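Local structure of deoxyhypusine synthase, putative (Entamoeba histolytica, 7L9R) at residues Asn62-Trp67 against Phe289-Asn294; Thr88-Phe93 against Thr263-Leu268; Tyr117-Ala122 against Gly270-His275. The protein probably catalyses the NAD-dependent transfer of a spermidine aminobutyl group to a lysine of the translation factor eIF5A, the first step of hypusine formation. All coordinates share one frame; numbering follows the deposited sequence.

Contact 1: Asn62-Trp67 against Phe289-Asn294; sequences NKMLTW and FAVYIN
The last helical turn, which carries Met64 and leads into Trp67, both touching Phe289, is closed by the carbonyl oxygen of Asn62, which takes two bonds from Thr66. Thr66 N reaches Asn62 O at 3.0 Å, and Thr66 OG1 reaches the same Asn62 O at 2.9 Å from the other face of the carbonyl, tilted 29° from its plane. The hydroxyl thus folds back on the last turn of the helix, just before Trp67 leaves helical geometry.

Most of the contact is made with the Phe289 side chain. Met64, its CG beside the backbone N (chi1 -58°) and its chain straight from there on, lies alongside Phe289, the two pointing opposite ways: Met64 CG lies 3.6 Å from Phe289 CB, and Met64 CE, further along, is 3.7 Å from the carbonyl Phe289 O. Met64 CE just meets Val291 CG2 at 4.3 Å. Met64 N sits over one face of the Phe289 ring. At the ring's edge, near its plane, comes Trp67 CD1, 4.1 Å from Phe289 CE2; the two side chains cross at about a right angle. Lys63 CB approaches the ring obliquely, 3.9 Å from Phe289 CE1, while its extended chain runs on to a salt bridge between Lys63 NZ and Glu322.

Phe289 is therefore met on one face and at an edge by the end of helix 51-66 and the residue after it. Its strand lies between 262-268 and 322-327 in the parallel sheet, and Met64 reaches across to Ile89 and Ile266, so the helix packs over several strands at once; the axis of the turn 62-66 runs at 143° to strand 289-294.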
ATOM      1  N   ASN B  62      -1.131 -28.357   8.156  1.00 57.46           N
ATOM      2  CA  ASN B  62      -1.358 -29.772   8.452  1.00 60.70           C
ATOM      3  C   ASN B  62      -0.074 -30.581   8.346  1.00 62.44           C
ATOM      4  O   ASN B  62       0.103 -31.561   9.080  1.00 62.96           O
ATOM      5  CB  ASN B  62      -2.425 -30.347   7.522  1.00 58.32           C
ATOM      6  CG  ASN B  62      -3.823 -29.939   7.919  1.00 57.36           C
ATOM      7  OD1 ASN B  62      -4.131 -29.804   9.103  1.00 61.77           O
ATOM      8  ND2 ASN B  62      -4.674 -29.717   6.929  1.00 58.67           N
ATOM      9  N   LYS B  63       0.835 -30.190   7.449  1.00 58.66           N
ATOM     10  CA  LYS B  63       2.130 -30.859   7.386  1.00 64.02           C
ATOM     11  C   LYS B  63       2.945 -30.614   8.654  1.00 66.88           C
ATOM     12  O   LYS B  63       3.667 -31.507   9.112  1.00 65.90           O
ATOM     13  CB  LYS B  63       2.900 -30.403   6.148  1.00 69.72           C
ATOM     14  CG  LYS B  63       2.309 -30.892   4.834  1.00 68.10           C
ATOM     15  CD  LYS B  63       3.209 -30.530   3.665  1.00 78.18           C
ATOM     16  CE  LYS B  63       2.554 -30.856   2.334  1.00 84.09           C
ATOM     17  NZ  LYS B  63       3.524 -30.753   1.206  1.00 85.78           N
ATOM     18  N   MET B  64       2.848 -29.412   9.237  1.00 66.72           N
ATOM     19  CA  MET B  64       3.510 -29.167  10.517  1.00 68.48           C
ATOM     20  C   MET B  64       2.998 -30.130  11.579  1.00 59.51           C
ATOM     21  O   MET B  64       3.780 -30.724  12.328  1.00 61.71           O
ATOM     22  CB  MET B  64       3.291 -27.725  10.987  1.00 59.18           C
ATOM     23  CG  MET B  64       3.746 -26.619  10.058  1.00 61.77           C
ATOM     24  SD  MET B  64       3.372 -25.007  10.806  1.00 55.80           S
ATOM     25  CE  MET B  64       3.710 -23.885   9.453  1.00 51.86           C
ATOM     26  N   LEU B  65       1.675 -30.288  11.655  1.00 58.52           N
ATOM     27  CA  LEU B  65       1.072 -31.079  12.721  1.00 65.17           C
ATOM     28  C   LEU B  65       1.348 -32.570  12.561  1.00 66.96           C
ATOM     29  O   LEU B  65       1.495 -33.276  13.564  1.00 73.98           O
ATOM     30  CB  LEU B  65      -0.435 -30.820  12.765  1.00 64.70           C
ATOM     31  CG  LEU B  65      -0.842 -29.370  13.044  1.00 58.17           C
ATOM     32  CD1 LEU B  65      -2.317 -29.145  12.769  1.00 55.87           C
ATOM     33  CD2 LEU B  65      -0.506 -28.988  14.476  1.00 60.44           C
ATOM     34  N   THR B  66       1.435 -33.065  11.324  1.00 67.10           N
ATOM     35  CA  THR B  66       1.564 -34.496  11.065  1.00 67.78           C
ATOM     36  C   THR B  66       2.990 -34.944  10.775  1.00 67.42           C
ATOM     37  O   THR B  66       3.208 -36.140  10.560  1.00 71.13           O
ATOM     38  CB  THR B  66       0.673 -34.911   9.887  1.00 67.97           C
ATOM     39  OG1 THR B  66       1.133 -34.269   8.691  1.00 73.44           O
ATOM     40  CG2 THR B  66      -0.769 -34.521  10.140  1.00 56.73           C
ATOM     41  N   TRP B  67       3.957 -34.028  10.745  1.00 74.67           N
ATOM     42  CA  TRP B  67       5.311 -34.402  10.354  1.00 74.11           C
ATOM     43  C   TRP B  67       5.892 -35.448  11.303  1.00 74.76           C
ATOM     44  O   TRP B  67       5.756 -35.350  12.526  1.00 72.21           O
ATOM     45  CB  TRP B  67       6.226 -33.178  10.323  1.00 66.09           C
ATOM     46  CG  TRP B  67       7.629 -33.521   9.896  1.00 68.84           C
ATOM     47  CD1 TRP B  67       8.124 -33.490   8.627  1.00 66.19           C
ATOM     48  CD2 TRP B  67       8.705 -33.975  10.734  1.00 73.94           C
ATOM     49  NE1 TRP B  67       9.440 -33.882   8.620  1.00 77.82           N
ATOM     50  CE2 TRP B  67       9.821 -34.185   9.900  1.00 79.49           C
ATOM     51  CE3 TRP B  67       8.833 -34.214  12.106  1.00 76.74           C
ATOM     52  CZ2 TRP B  67      11.050 -34.623  10.392  1.00 79.45           C
ATOM     53  CZ3 TRP B  67      10.055 -34.650  12.592  1.00 77.74           C
ATOM     54  CH2 TRP B  67      11.147 -34.851  11.737  1.00 80.42           C
ATOM     55  N   PHE B 289       8.662 -25.222   7.449  1.00 65.95           N
ATOM     56  CA  PHE B 289       7.310 -24.877   7.034  1.00 70.63           C
ATOM     57  C   PHE B 289       6.998 -23.465   7.512  1.00 62.95           C
ATOM     58  O   PHE B 289       7.285 -23.114   8.662  1.00 60.40           O
ATOM     59  CB  PHE B 289       6.270 -25.855   7.604  1.00 62.62           C
ATOM     60  CG  PHE B 289       6.537 -27.298   7.272  1.00 65.82           C
ATOM     61  CD1 PHE B 289       6.286 -27.791   6.001  1.00 68.91           C
ATOM     62  CD2 PHE B 289       7.014 -28.169   8.242  1.00 69.85           C
ATOM     63  CE1 PHE B 289       6.521 -29.125   5.695  1.00 75.66           C
ATOM     64  CE2 PHE B 289       7.249 -29.504   7.944  1.00 76.30           C
ATOM     65  CZ  PHE B 289       7.005 -29.982   6.668  1.00 75.46           C
ATOM     66  N   ALA B 290       6.398 -22.656   6.643  1.00 59.12           N
ATOM     67  CA  ALA B 290       6.115 -21.277   7.012  1.00 61.98           C
ATOM     68  C   ALA B 290       4.829 -20.811   6.347  1.00 61.87           C
ATOM     69  O   ALA B 290       4.600 -21.070   5.163  1.00 60.68           O
ATOM     70  CB  ALA B 290       7.272 -20.341   6.640  1.00 53.65           C
ATOM     71  N   VAL B 291       3.993 -20.135   7.129  1.00 58.09           N
ATOM     72  CA  VAL B 291       2.767 -19.513   6.646  1.00 50.42           C
ATOM     73  C   VAL B 291       2.770 -18.070   7.124  1.00 53.02           C
ATOM     74  O   VAL B 291       2.873 -17.815   8.331  1.00 54.22           O
ATOM     75  CB  VAL B 291       1.513 -20.253   7.142  1.00 53.63           C
ATOM     76  CG1 VAL B 291       0.242 -19.475   6.791  1.00 48.26           C
ATOM     77  CG2 VAL B 291       1.469 -21.650   6.546  1.00 52.94           C
ATOM     78  N   TYR B 292       2.668 -17.130   6.187  1.00 51.04           N
ATOM     79  CA  TYR B 292       2.632 -15.709   6.499  1.00 50.48           C
ATOM     80  C   TYR B 292       1.303 -15.157   6.009  1.00 49.73           C
ATOM     81  O   TYR B 292       0.936 -15.363   4.849  1.00 55.39           O
ATOM     82  CB  TYR B 292       3.802 -14.955   5.841  1.00 58.05           C
ATOM     83  CG  TYR B 292       5.166 -15.571   6.079  1.00 56.74           C
ATOM     84  CD1 TYR B 292       5.842 -15.385   7.278  1.00 67.40           C
ATOM     85  CD2 TYR B 292       5.790 -16.324   5.091  1.00 67.33           C
ATOM     86  CE1 TYR B 292       7.096 -15.949   7.494  1.00 70.63           C
ATOM     87  CE2 TYR B 292       7.047 -16.885   5.294  1.00 73.38           C
ATOM     88  CZ  TYR B 292       7.695 -16.695   6.497  1.00 77.41           C
ATOM     89  OH  TYR B 292       8.943 -17.256   6.703  1.00 79.58           O
ATOM     90  N   ILE B 293       0.577 -14.471   6.891  1.00 51.59           N
ATOM     91  CA  ILE B 293      -0.735 -13.916   6.571  1.00 52.36           C
ATOM     92  C   ILE B 293      -0.761 -12.463   7.018  1.00 52.58           C
ATOM     93  O   ILE B 293      -0.677 -12.181   8.220  1.00 58.57           O
ATOM     94  CB  ILE B 293      -1.876 -14.695   7.251  1.00 50.67           C
ATOM     95  CG1 ILE B 293      -1.783 -16.189   6.944  1.00 47.17           C
ATOM     96  CG2 ILE B 293      -3.229 -14.140   6.833  1.00 45.21           C
ATOM     97  CD1 ILE B 293      -2.822 -17.010   7.663  1.00 48.23           C
ATOM     98  N   ASN B 294      -0.909 -11.546   6.066  1.00 47.11           N
ATOM     99  CA  ASN B 294      -1.119 -10.144   6.408  1.00 63.56           C
ATOM    100  C   ASN B 294      -1.667  -9.404   5.196  1.00 68.41           C
ATOM    101  O   ASN B 294      -1.678  -9.915   4.075  1.00 68.16           O
ATOM    102  CB  ASN B 294       0.169  -9.485   6.914  1.00 53.99           C
ATOM    103  CG  ASN B 294       1.332  -9.685   5.973  1.00 68.02           C
ATOM    104  OD1 ASN B 294       1.400  -9.063   4.913  1.00 82.12           O
ATOM    105  ND2 ASN B 294       2.268 -10.545   6.360  1.00 71.23           N
TER

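Contact 2: Thr88-Phe93 against Thr263-Leu268; sequences TIYLGF and TGVIIL
Tyr90 lies against Gly264 and Val265 along the whole base of its side chain. Tyr90 CB is 4.3 Å from Val265 CG2 and also passes near the Gly264 carbonyl. With CG turned beside the backbone N (chi1 -63°), the ring presents its edge to that oxygen: Tyr90 CD1 comes within 3.5 Å of Gly264 O, which lies in the ring plane. Farther out the ring meets Tyr117 of the next strand, their planes about 15° apart, and at the tip Tyr90 OH hydrogen-bonds Ser256 OG.

Gly264 O does double duty, since Tyr90 N bonds to it at 2.9 Å. Five such backbone bonds join the parallel strands, with Gly92 N to Ile266 O, 2.8 Å and 174° at the hydrogen, nearly straight. On the face shared by Ile89, Leu91 and Ile266, Leu91 CD1 leans over to Ile266 CG2 at 4.1 Å, crossing it obliquely beneath helices 51-66 and 102-111.

These are the two central strands of a Rossmann-like sheet, order 3-2-1-4-5-6. Here buried peptide polarity is met strand to strand, while the side chains are largely hydrocarbon; the tyrosine hydroxyl is paired with serine.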
ATOM      1  N   THR B  88       8.428 -28.410  15.762  1.00 62.91           N
ATOM      2  CA  THR B  88       8.169 -27.326  16.703  1.00 59.52           C
ATOM      3  C   THR B  88       7.429 -26.215  15.967  1.00 53.93           C
ATOM      4  O   THR B  88       7.770 -25.888  14.827  1.00 58.73           O
ATOM      5  CB  THR B  88       9.477 -26.799  17.303  1.00 59.35           C
ATOM      6  OG1 THR B  88      10.170 -27.859  17.976  1.00 67.55           O
ATOM      7  CG2 THR B  88       9.193 -25.694  18.304  1.00 60.14           C
ATOM      8  N   ILE B  89       6.388 -25.669  16.589  1.00 47.37           N
ATOM      9  CA  ILE B  89       5.490 -24.731  15.925  1.00 52.63           C
ATOM     10  C   ILE B  89       5.503 -23.398  16.662  1.00 53.88           C
ATOM     11  O   ILE B  89       5.211 -23.341  17.862  1.00 52.33           O
ATOM     12  CB  ILE B  89       4.061 -25.291  15.823  1.00 51.80           C
ATOM     13  CG1 ILE B  89       4.081 -26.626  15.072  1.00 55.99           C
ATOM     14  CG2 ILE B  89       3.145 -24.288  15.143  1.00 46.81           C
ATOM     15  CD1 ILE B  89       2.720 -27.209  14.810  1.00 52.68           C
ATOM     16  N   TYR B  90       5.796 -22.329  15.922  1.00 52.26           N
ATOM     17  CA  TYR B  90       5.877 -20.968  16.434  1.00 47.30           C
ATOM     18  C   TYR B  90       4.696 -20.176  15.899  1.00 47.44           C
ATOM     19  O   TYR B  90       4.447 -20.173  14.689  1.00 47.79           O
ATOM     20  CB  TYR B  90       7.186 -20.297  15.996  1.00 43.70           C
ATOM     21  CG  TYR B  90       8.428 -20.970  16.526  1.00 48.29           C
ATOM     22  CD1 TYR B  90       8.928 -22.120  15.930  1.00 53.45           C
ATOM     23  CD2 TYR B  90       9.101 -20.455  17.628  1.00 44.87           C
ATOM     24  CE1 TYR B  90      10.061 -22.746  16.425  1.00 57.72           C
ATOM     25  CE2 TYR B  90      10.235 -21.072  18.129  1.00 50.34           C
ATOM     26  CZ  TYR B  90      10.710 -22.216  17.523  1.00 55.09           C
ATOM     27  OH  TYR B  90      11.836 -22.829  18.019  1.00 56.33           O
ATOM     28  N   LEU B  91       3.977 -19.499  16.789  1.00 47.08           N
ATOM     29  CA  LEU B  91       2.835 -18.684  16.396  1.00 44.79           C
ATOM     30  C   LEU B  91       3.137 -17.228  16.710  1.00 49.87           C
ATOM     31  O   LEU B  91       3.351 -16.872  17.874  1.00 46.44           O
ATOM     32  CB  LEU B  91       1.558 -19.136  17.104  1.00 40.69           C
ATOM     33  CG  LEU B  91       0.327 -18.273  16.834  1.00 43.73           C
ATOM     34  CD1 LEU B  91       0.002 -18.232  15.345  1.00 43.37           C
ATOM     35  CD2 LEU B  91      -0.858 -18.783  17.636  1.00 42.83           C
ATOM     36  N   GLY B  92       3.150 -16.392  15.678  1.00 46.42           N
ATOM     37  CA  GLY B  92       3.358 -14.960  15.828  1.00 43.71           C
ATOM     38  C   GLY B  92       2.102 -14.211  15.428  1.00 48.12           C
ATOM     39  O   GLY B  92       1.458 -14.554  14.434  1.00 50.78           O
ATOM     40  N   PHE B  93       1.750 -13.194  16.213  1.00 43.78           N
ATOM     41  CA  PHE B  93       0.603 -12.363  15.887  1.00 43.94           C
ATOM     42  C   PHE B  93       0.788 -10.989  16.509  1.00 45.81           C
ATOM     43  O   PHE B  93       1.556 -10.810  17.460  1.00 42.66           O
ATOM     44  CB  PHE B  93      -0.724 -12.997  16.339  1.00 43.70           C
ATOM     45  CG  PHE B  93      -0.776 -13.375  17.797  1.00 44.49           C
ATOM     46  CD1 PHE B  93      -0.992 -12.410  18.776  1.00 44.30           C
ATOM     47  CD2 PHE B  93      -0.662 -14.701  18.188  1.00 43.96           C
ATOM     48  CE1 PHE B  93      -1.058 -12.758  20.117  1.00 44.31           C
ATOM     49  CE2 PHE B  93      -0.728 -15.055  19.526  1.00 41.62           C
ATOM     50  CZ  PHE B  93      -0.927 -14.083  20.494  1.00 42.67           C
ATOM     51  N   THR B 263      10.952 -27.332  12.203  1.00 67.31           N
ATOM     52  CA  THR B 263      10.385 -26.035  12.558  1.00 62.33           C
ATOM     53  C   THR B 263       9.196 -25.676  11.676  1.00 61.48           C
ATOM     54  O   THR B 263       9.237 -25.855  10.454  1.00 64.95           O
ATOM     55  CB  THR B 263      11.426 -24.916  12.435  1.00 69.52           C
ATOM     56  OG1 THR B 263      11.829 -24.787  11.064  1.00 74.67           O
ATOM     57  CG2 THR B 263      12.637 -25.199  13.293  1.00 63.71           C
ATOM     58  N   GLY B 264       8.154 -25.152  12.301  1.00 56.22           N
ATOM     59  CA  GLY B 264       7.048 -24.549  11.574  1.00 53.89           C
ATOM     60  C   GLY B 264       6.754 -23.170  12.120  1.00 53.15           C
ATOM     61  O   GLY B 264       6.804 -22.946  13.328  1.00 50.46           O
ATOM     62  N   VAL B 265       6.423 -22.250  11.219  1.00 55.05           N
ATOM     63  CA  VAL B 265       6.241 -20.850  11.583  1.00 51.92           C
ATOM     64  C   VAL B 265       4.944 -20.345  10.971  1.00 51.52           C
ATOM     65  O   VAL B 265       4.699 -20.534   9.773  1.00 48.89           O
ATOM     66  CB  VAL B 265       7.436 -19.991  11.132  1.00 47.66           C
ATOM     67  CG1 VAL B 265       7.129 -18.536  11.291  1.00 51.84           C
ATOM     68  CG2 VAL B 265       8.653 -20.340  11.957  1.00 60.22           C
ATOM     69  N   ILE B 266       4.118 -19.708  11.797  1.00 53.11           N
ATOM     70  CA  ILE B 266       2.863 -19.090  11.383  1.00 50.92           C
ATOM     71  C   ILE B 266       2.876 -17.670  11.921  1.00 50.13           C
ATOM     72  O   ILE B 266       2.946 -17.467  13.141  1.00 46.67           O
ATOM     73  CB  ILE B 266       1.636 -19.854  11.913  1.00 51.26           C
ATOM     74  CG1 ILE B 266       1.709 -21.327  11.519  1.00 51.54           C
ATOM     75  CG2 ILE B 266       0.336 -19.223  11.391  1.00 43.04           C
ATOM     76  CD1 ILE B 266       0.687 -22.191  12.232  1.00 47.25           C
ATOM     77  N   ILE B 267       2.819 -16.689  11.024  1.00 46.98           N
ATOM     78  CA  ILE B 267       2.928 -15.287  11.410  1.00 49.84           C
ATOM     79  C   ILE B 267       1.727 -14.540  10.852  1.00 48.87           C
ATOM     80  O   ILE B 267       1.507 -14.522   9.636  1.00 42.87           O
ATOM     81  CB  ILE B 267       4.238 -14.653  10.915  1.00 57.77           C
ATOM     82  CG1 ILE B 267       5.435 -15.423  11.476  1.00 57.99           C
ATOM     83  CG2 ILE B 267       4.319 -13.196  11.355  1.00 46.75           C
ATOM     84  CD1 ILE B 267       6.760 -14.956  10.932  1.00 75.85           C
ATOM     85  N   LEU B 268       0.971 -13.905  11.733  1.00 49.54           N
ATOM     86  CA  LEU B 268      -0.201 -13.139  11.350  1.00 50.96           C
ATOM     87  C   LEU B 268       0.105 -11.668  11.585  1.00 53.73           C
ATOM     88  O   LEU B 268       0.406 -11.271  12.716  1.00 48.05           O
ATOM     89  CB  LEU B 268      -1.419 -13.582  12.160  1.00 49.85           C
ATOM     90  CG  LEU B 268      -1.544 -15.089  12.384  1.00 47.71           C
ATOM     91  CD1 LEU B 268      -2.699 -15.401  13.326  1.00 48.47           C
ATOM     92  CD2 LEU B 268      -1.737 -15.818  11.069  1.00 52.97           C
TER

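Contact 3: Tyr117-Ala122 against Gly270-His275; sequences YIVTTA and GGVMKH
Val272 CG1 lies over one face of the flat peptide that joins Val119 to Thr120, 3.4 Å from Val119 O and 3.9 Å from Val119 C. The aromatic rings of these segments turn to other partners: Tyr117 meets Tyr90 with nearly parallel planes, and His275 stacks on Tyr292. Across the interface itself, then, the peptide is the flat group, and a methyl rests on it.

Val119 makes most of the contact from the strand side. Its two methyls divide the work. Val119 CG1, trans to the backbone N (chi1 -177°), meets Val272 CG1 at 4.1 Å, the two valines crossing at a slant. Val119 CG1 is also 3.8 Å from Met273 CB. The other methyl touches the thioether, with Val119 CG2 to Met273 SD at 3.7 Å. The Met273 chain is bent at chi3 (-82°) and runs across the valine at about a right angle.

At the end of the strand Thr121 shows its two natures. Thr121 OG1 hydrogen-bonds Ser95 N at the start of helix 95-99, while the methyl faces the loop: Thr121 CG2 is 4.0 Å from Gly271 O and 4.1 Å from Val272 CA. Gly271 itself has a positive phi of 96°, where a side chain would be jammed against the preceding carbonyl oxygen; Val272, the next residue, lies on the strand. Thr120 points the other way and hydrogen-bonds Phe93 O through OG1.

The loop 270-275 follows strand 262-268 at the carboxyl end of the sheet, the end at which Rossmann-like folds commonly hold a dinucleotide; a glycine-rich turn there is consistent with the expected use of NAD. The chemistry is methyl and sulfur against valine and peptide, so between these two segments the fit rests on apolar contact, with no polar bond to direct it.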
ATOM      1  N   TYR B 117       5.488 -22.138  20.907  1.00 50.95           N
ATOM      2  CA  TYR B 117       6.010 -20.831  21.264  1.00 49.14           C
ATOM      3  C   TYR B 117       5.156 -19.772  20.596  1.00 47.26           C
ATOM      4  O   TYR B 117       4.622 -19.985  19.505  1.00 51.25           O
ATOM      5  CB  TYR B 117       7.468 -20.635  20.821  1.00 45.72           C
ATOM      6  CG  TYR B 117       8.461 -21.566  21.468  1.00 48.49           C
ATOM      7  CD1 TYR B 117       8.991 -21.280  22.719  1.00 50.71           C
ATOM      8  CD2 TYR B 117       8.894 -22.717  20.817  1.00 50.42           C
ATOM      9  CE1 TYR B 117       9.910 -22.118  23.314  1.00 53.74           C
ATOM     10  CE2 TYR B 117       9.818 -23.569  21.408  1.00 50.08           C
ATOM     11  CZ  TYR B 117      10.322 -23.262  22.659  1.00 59.07           C
ATOM     12  OH  TYR B 117      11.246 -24.086  23.265  1.00 61.41           O
ATOM     13  N   ILE B 118       5.060 -18.621  21.246  1.00 43.82           N
ATOM     14  CA  ILE B 118       4.365 -17.466  20.698  1.00 41.15           C
ATOM     15  C   ILE B 118       5.327 -16.286  20.675  1.00 46.25           C
ATOM     16  O   ILE B 118       6.134 -16.111  21.594  1.00 44.17           O
ATOM     17  CB  ILE B 118       3.098 -17.130  21.509  1.00 40.16           C
ATOM     18  CG1 ILE B 118       2.018 -18.182  21.262  1.00 46.54           C
ATOM     19  CG2 ILE B 118       2.577 -15.747  21.159  1.00 41.92           C
ATOM     20  CD1 ILE B 118       0.750 -17.924  22.035  1.00 42.06           C
ATOM     21  N   VAL B 119       5.272 -15.508  19.602  1.00 41.56           N
ATOM     22  CA  VAL B 119       5.939 -14.215  19.523  1.00 44.03           C
ATOM     23  C   VAL B 119       4.864 -13.180  19.251  1.00 43.61           C
ATOM     24  O   VAL B 119       4.011 -13.384  18.379  1.00 44.99           O
ATOM     25  CB  VAL B 119       7.021 -14.186  18.430  1.00 46.70           C
ATOM     26  CG1 VAL B 119       7.731 -12.843  18.435  1.00 53.26           C
ATOM     27  CG2 VAL B 119       8.022 -15.314  18.633  1.00 41.13           C
ATOM     28  N   THR B 120       4.856 -12.100  20.024  1.00 38.81           N
ATOM     29  CA  THR B 120       3.849 -11.073  19.804  1.00 47.47           C
ATOM     30  C   THR B 120       4.456  -9.701  20.084  1.00 44.16           C
ATOM     31  O   THR B 120       5.654  -9.569  20.352  1.00 42.82           O
ATOM     32  CB  THR B 120       2.588 -11.350  20.634  1.00 43.41           C
ATOM     33  OG1 THR B 120       1.557 -10.435  20.242  1.00 44.11           O
ATOM     34  CG2 THR B 120       2.864 -11.214  22.124  1.00 42.52           C
ATOM     35  N   THR B 121       3.619  -8.671  20.012  1.00 41.24           N
ATOM     36  CA  THR B 121       4.071  -7.288  20.002  1.00 45.78           C
ATOM     37  C   THR B 121       3.485  -6.523  21.183  1.00 50.05           C
ATOM     38  O   THR B 121       2.639  -7.029  21.930  1.00 48.75           O
ATOM     39  CB  THR B 121       3.667  -6.596  18.698  1.00 48.03           C
ATOM     40  OG1 THR B 121       2.238  -6.566  18.612  1.00 44.77           O
ATOM     41  CG2 THR B 121       4.217  -7.365  17.502  1.00 47.26           C
ATOM     42  N   ALA B 122       3.946  -5.277  21.324  1.00 45.48           N
ATOM     43  CA  ALA B 122       3.552  -4.418  22.436  1.00 48.55           C
ATOM     44  C   ALA B 122       2.038  -4.224  22.481  1.00 44.79           C
ATOM     45  O   ALA B 122       1.410  -3.909  21.469  1.00 47.43           O
ATOM     46  CB  ALA B 122       4.250  -3.062  22.319  1.00 42.90           C
ATOM     47  N   GLY B 270       2.037  -7.839  10.190  1.00 71.73           N
ATOM     48  CA  GLY B 270       3.369  -7.349   9.854  1.00 69.52           C
ATOM     49  C   GLY B 270       4.055  -6.751  11.067  1.00 76.61           C
ATOM     50  O   GLY B 270       3.428  -6.048  11.865  1.00 88.20           O
ATOM     51  N   GLY B 271       5.349  -7.029  11.197  1.00 80.09           N
ATOM     52  CA  GLY B 271       6.156  -6.467  12.260  1.00 80.11           C
ATOM     53  C   GLY B 271       6.330  -7.338  13.487  1.00 80.75           C
ATOM     54  O   GLY B 271       6.783  -6.828  14.522  1.00 79.93           O
ATOM     55  N   VAL B 272       6.017  -8.633  13.404  1.00 72.06           N
ATOM     56  CA  VAL B 272       6.036  -9.508  14.572  1.00 77.08           C
ATOM     57  C   VAL B 272       7.450 -10.026  14.814  1.00 76.74           C
ATOM     58  O   VAL B 272       8.174  -9.512  15.675  1.00 86.33           O
ATOM     59  CB  VAL B 272       5.052 -10.680  14.403  1.00 69.64           C
ATOM     60  CG1 VAL B 272       4.977 -11.502  15.678  1.00 65.30           C
ATOM     61  CG2 VAL B 272       3.685 -10.168  14.021  1.00 61.96           C
ATOM     62  N   MET B 273       7.850 -11.047  14.057  1.00 96.57           N
ATOM     63  CA  MET B 273       9.147 -11.692  14.214  1.00106.29           C
ATOM     64  C   MET B 273       9.806 -11.828  12.848  1.00111.48           C
ATOM     65  O   MET B 273       9.149 -11.737  11.806  1.00109.10           O
ATOM     66  CB  MET B 273       9.033 -13.065  14.902  1.00 98.83           C
ATOM     67  CG  MET B 273       8.328 -14.144  14.089  1.00 98.55           C
ATOM     68  SD  MET B 273       8.120 -15.712  14.979  1.00101.50           S
ATOM     69  CE  MET B 273       9.718 -16.493  14.752  1.00 93.26           C
ATOM     70  N   LYS B 274      11.113 -12.088  12.860  1.00115.91           N
ATOM     71  CA  LYS B 274      11.871 -12.181  11.621  1.00110.25           C
ATOM     72  C   LYS B 274      11.634 -13.547  10.984  1.00107.59           C
ATOM     73  O   LYS B 274      11.689 -14.577  11.664  1.00110.24           O
ATOM     74  CB  LYS B 274      13.361 -11.961  11.889  1.00 97.85           C
ATOM     75  N   HIS B 275      11.348 -13.542   9.677  1.00105.95           N
ATOM     76  CA  HIS B 275      11.031 -14.775   8.956  1.00105.97           C
ATOM     77  C   HIS B 275      12.188 -15.765   8.990  1.00113.84           C
ATOM     78  O   HIS B 275      11.976 -16.980   9.085  1.00109.00           O
ATOM     79  CB  HIS B 275      10.657 -14.457   7.504  1.00 98.04           C
ATOM     80  CG  HIS B 275       9.400 -13.653   7.350  1.00 92.96           C
ATOM     81  ND1 HIS B 275       8.773 -13.032   8.409  1.00 89.70           N
ATOM     82  CD2 HIS B 275       8.653 -13.376   6.254  1.00 77.01           C
ATOM     83  CE1 HIS B 275       7.694 -12.405   7.971  1.00 90.20           C
ATOM     84  NE2 HIS B 275       7.598 -12.600   6.668  1.00 76.60           N
TER

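Overall arrangement
All three contacts reach the same parallel sheet, and they differ by where they meet it. Contact 2 is the almost wholly buried centre, two neighbouring strands held by a regular backbone ladder. Contact 1 is also buried but joins a helix to the next strand over, by hydrocarbon and aromatic packing with one exposed lysine, whose NZ turns away to Glu322. Contact 3, partly buried, sets a loop on the strand flanking the other side of contact 2. Strand 262-268 links to 289-294 through bonds between Val265 and its neighbours Phe289 and Val291, while Leu91 N bonds to Tyr117 O, so the sheet runs unbroken through all three.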